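Local coordinates for chromosome partition protein Smc (PDB 5XEI), which is probably required for chromosome condensation and partitioning, acting as an ATP-hydrolysing, DNA-binding homodimer, seen here as its head domain with part of the coiled coil, at residues E165-A170 against M366-A371. Residues are numbered along the deposited sequence; the frame is centred on the assembly and turned at random.
Sequences EISGIA and MRTLEA
At the root of the SMC coiled coil, where the ABC-type ATPase head passes into the two long helices, the end of helix 156-167 packs against helix 321-383 through Ile166, Ser167 and Thr368, all buried. The approach centres on Ser167 and Thr368, whose CA atoms lie 5.4 Å apart. Both branches of Thr368 face the CA-CB bond of Ser167: its CB is 3.4 Å from Ser167 CB, and its methyl CG2 lies 3.7 Å from Ser167 CA. With CG2 anti to the backbone N, Thr368 OG1 (chi1 -55°) stays beside that N and bonds back to Val364 O in its own helix. Losing both branches to an alanine here would probably open a gap beside Ser167 and leave Val364 O without its hydroxyl partner. Ser167 OG likewise bonds back into its own helix, to Asp164 O and Ile163 O, so neither hydroxyl is spent across the interface. Gly168, with positive phi, ends the helix in a Schellman motif, and the chain turns into coiled-coil helix 170-246. Phe440 of helix 424-440 touches both Ile166 and Thr368, joining the contact to the head. Beside the serine, Ile166 CG2 meets Thr368 CG2 methyl to methyl at 4.3 Å.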
ATOM      1  N   GLU A 165      10.781   9.056   7.182  1.00 43.32           N
ATOM      2  CA  GLU A 165       9.786   9.680   8.045  1.00 42.95           C
ATOM      3  C   GLU A 165       9.763  11.203   7.889  1.00 44.80           C
ATOM      4  O   GLU A 165       8.720  11.793   7.581  1.00 42.19           O
ATOM      5  CB  GLU A 165      10.068   9.273   9.487  1.00 46.92           C
ATOM      6  CG  GLU A 165       9.842   7.779   9.736  1.00 60.50           C
ATOM      7  CD  GLU A 165       9.892   7.408  11.209  1.00 68.14           C
ATOM      8  OE1 GLU A 165      10.383   6.302  11.535  1.00 71.40           O
ATOM      9  OE2 GLU A 165       9.451   8.239  12.032  1.00 72.22           O
ATOM     10  N   ILE A 166      10.912  11.857   8.068  1.00 39.88           N
ATOM     11  CA  ILE A 166      10.926  13.316   8.082  1.00 44.71           C
ATOM     12  C   ILE A 166      10.450  13.870   6.741  1.00 43.75           C
ATOM     13  O   ILE A 166       9.679  14.836   6.680  1.00 40.11           O
ATOM     14  CB  ILE A 166      12.329  13.842   8.442  1.00 46.12           C
ATOM     15  CG1 ILE A 166      12.794  13.323   9.809  1.00 45.24           C
ATOM     16  CG2 ILE A 166      12.339  15.348   8.411  1.00 44.64           C
ATOM     17  CD1 ILE A 166      11.725  13.318  10.866  1.00 50.90           C
ATOM     18  N   SER A 167      10.918  13.270   5.648  1.00 40.15           N
ATOM     19  CA  SER A 167      10.562  13.770   4.331  1.00 44.02           C
ATOM     20  C   SER A 167       9.088  13.568   4.033  1.00 46.51           C
ATOM     21  O   SER A 167       8.527  14.312   3.222  1.00 48.05           O
ATOM     22  CB  SER A 167      11.421  13.101   3.254  1.00 43.22           C
ATOM     23  OG  SER A 167      11.335  11.695   3.321  1.00 50.49           O
ATOM     24  N   GLY A 168       8.449  12.604   4.688  1.00 48.69           N
ATOM     25  CA  GLY A 168       7.024  12.412   4.520  1.00 50.16           C
ATOM     26  C   GLY A 168       6.628  11.680   3.259  1.00 56.20           C
ATOM     27  O   GLY A 168       5.522  11.892   2.752  1.00 60.17           O
ATOM     28  N   ILE A 169       7.495  10.806   2.741  1.00 54.83           N
ATOM     29  CA  ILE A 169       7.184  10.040   1.538  1.00 54.55           C
ATOM     30  C   ILE A 169       6.066   9.020   1.726  1.00 53.24           C
ATOM     31  O   ILE A 169       5.649   8.389   0.747  1.00 56.48           O
ATOM     32  CB  ILE A 169       8.437   9.300   1.037  1.00 51.49           C
ATOM     33  CG1 ILE A 169       8.999   8.414   2.158  1.00 48.62           C
ATOM     34  CG2 ILE A 169       9.458  10.288   0.490  1.00 48.02           C
ATOM     35  CD1 ILE A 169      10.138   7.512   1.735  1.00 44.40           C
ATOM     36  N   ALA A 170       5.556   8.837   2.942  1.00 51.71           N
ATOM     37  CA  ALA A 170       4.511   7.836   3.144  1.00 55.42           C
ATOM     38  C   ALA A 170       3.296   8.116   2.269  1.00 62.19           C
ATOM     39  O   ALA A 170       2.673   7.182   1.745  1.00 63.14           O
ATOM     40  CB  ALA A 170       4.092   7.782   4.606  1.00 40.21           C
ATOM     41  N   MET A 366      15.031  13.526  -1.763  1.00 36.58           N
ATOM     42  CA  MET A 366      16.289  14.227  -1.982  1.00 37.63           C
ATOM     43  C   MET A 366      16.197  15.676  -1.536  1.00 39.66           C
ATOM     44  O   MET A 366      17.136  16.200  -0.930  1.00 46.42           O
ATOM     45  CB  MET A 366      16.687  14.150  -3.450  1.00 44.14           C
ATOM     46  CG  MET A 366      16.818  12.747  -3.971  1.00 50.39           C
ATOM     47  SD  MET A 366      18.199  11.891  -3.198  1.00 56.23           S
ATOM     48  CE  MET A 366      19.506  13.056  -3.544  1.00 50.71           C
ATOM     49  N   ARG A 367      15.083  16.345  -1.843  1.00 36.92           N
ATOM     50  CA  ARG A 367      14.889  17.714  -1.382  1.00 34.07           C
ATOM     51  C   ARG A 367      15.018  17.785   0.121  1.00 35.61           C
ATOM     52  O   ARG A 367      15.649  18.697   0.663  1.00 36.74           O
ATOM     53  CB  ARG A 367      13.521  18.234  -1.804  1.00 40.25           C
ATOM     54  CG  ARG A 367      13.318  19.705  -1.474  1.00 36.94           C
ATOM     55  CD  ARG A 367      12.541  19.954  -0.188  1.00 33.21           C
ATOM     56  NE  ARG A 367      12.713  21.342   0.216  1.00 40.63           N
ATOM     57  CZ  ARG A 367      11.761  22.130   0.717  1.00 37.79           C
ATOM     58  NH1 ARG A 367      10.535  21.681   0.887  1.00 36.10           N
ATOM     59  NH2 ARG A 367      12.034  23.393   1.028  1.00 40.83           N
ATOM     60  N   THR A 368      14.399  16.835   0.818  1.00 38.84           N
ATOM     61  CA  THR A 368      14.567  16.767   2.260  1.00 39.58           C
ATOM     62  C   THR A 368      16.002  16.434   2.602  1.00 35.19           C
ATOM     63  O   THR A 368      16.631  17.113   3.420  1.00 37.42           O
ATOM     64  CB  THR A 368      13.625  15.724   2.852  1.00 41.92           C
ATOM     65  OG1 THR A 368      12.277  16.006   2.453  1.00 44.64           O
ATOM     66  CG2 THR A 368      13.722  15.724   4.370  1.00 41.34           C
ATOM     67  N   LEU A 369      16.550  15.406   1.949  1.00 30.35           N
ATOM     68  CA  LEU A 369      17.881  14.938   2.298  1.00 31.95           C
ATOM     69  C   LEU A 369      18.924  16.028   2.106  1.00 39.53           C
ATOM     70  O   LEU A 369      19.874  16.133   2.887  1.00 36.55           O
ATOM     71  CB  LEU A 369      18.211  13.710   1.463  1.00 33.89           C
ATOM     72  CG  LEU A 369      19.480  12.905   1.727  1.00 36.84           C
ATOM     73  CD1 LEU A 369      20.534  13.248   0.732  1.00 43.08           C
ATOM     74  CD2 LEU A 369      19.993  13.118   3.149  1.00 30.24           C
ATOM     75  N   GLU A 370      18.749  16.870   1.097  1.00 44.77           N
ATOM     76  CA  GLU A 370      19.739  17.901   0.845  1.00 44.05           C
ATOM     77  C   GLU A 370      19.566  19.085   1.782  1.00 39.13           C
ATOM     78  O   GLU A 370      20.564  19.647   2.256  1.00 40.34           O
ATOM     79  CB  GLU A 370      19.676  18.322  -0.624  1.00 49.84           C
ATOM     80  CG  GLU A 370      20.374  17.298  -1.538  1.00 60.97           C
ATOM     81  CD  GLU A 370      19.712  17.105  -2.914  1.00 78.25           C
ATOM     82  OE1 GLU A 370      19.750  15.959  -3.411  1.00 80.97           O
ATOM     83  OE2 GLU A 370      19.179  18.072  -3.510  1.00 80.44           O
ATOM     84  N   ALA A 371      18.321  19.472   2.075  1.00 36.53           N
ATOM     85  CA  ALA A 371      18.104  20.528   3.057  1.00 40.03           C
ATOM     86  C   ALA A 371      18.782  20.167   4.375  1.00 44.93           C
ATOM     87  O   ALA A 371      19.572  20.946   4.933  1.00 39.03           O
ATOM     88  CB  ALA A 371      16.603  20.764   3.267  1.00 33.39           C
TER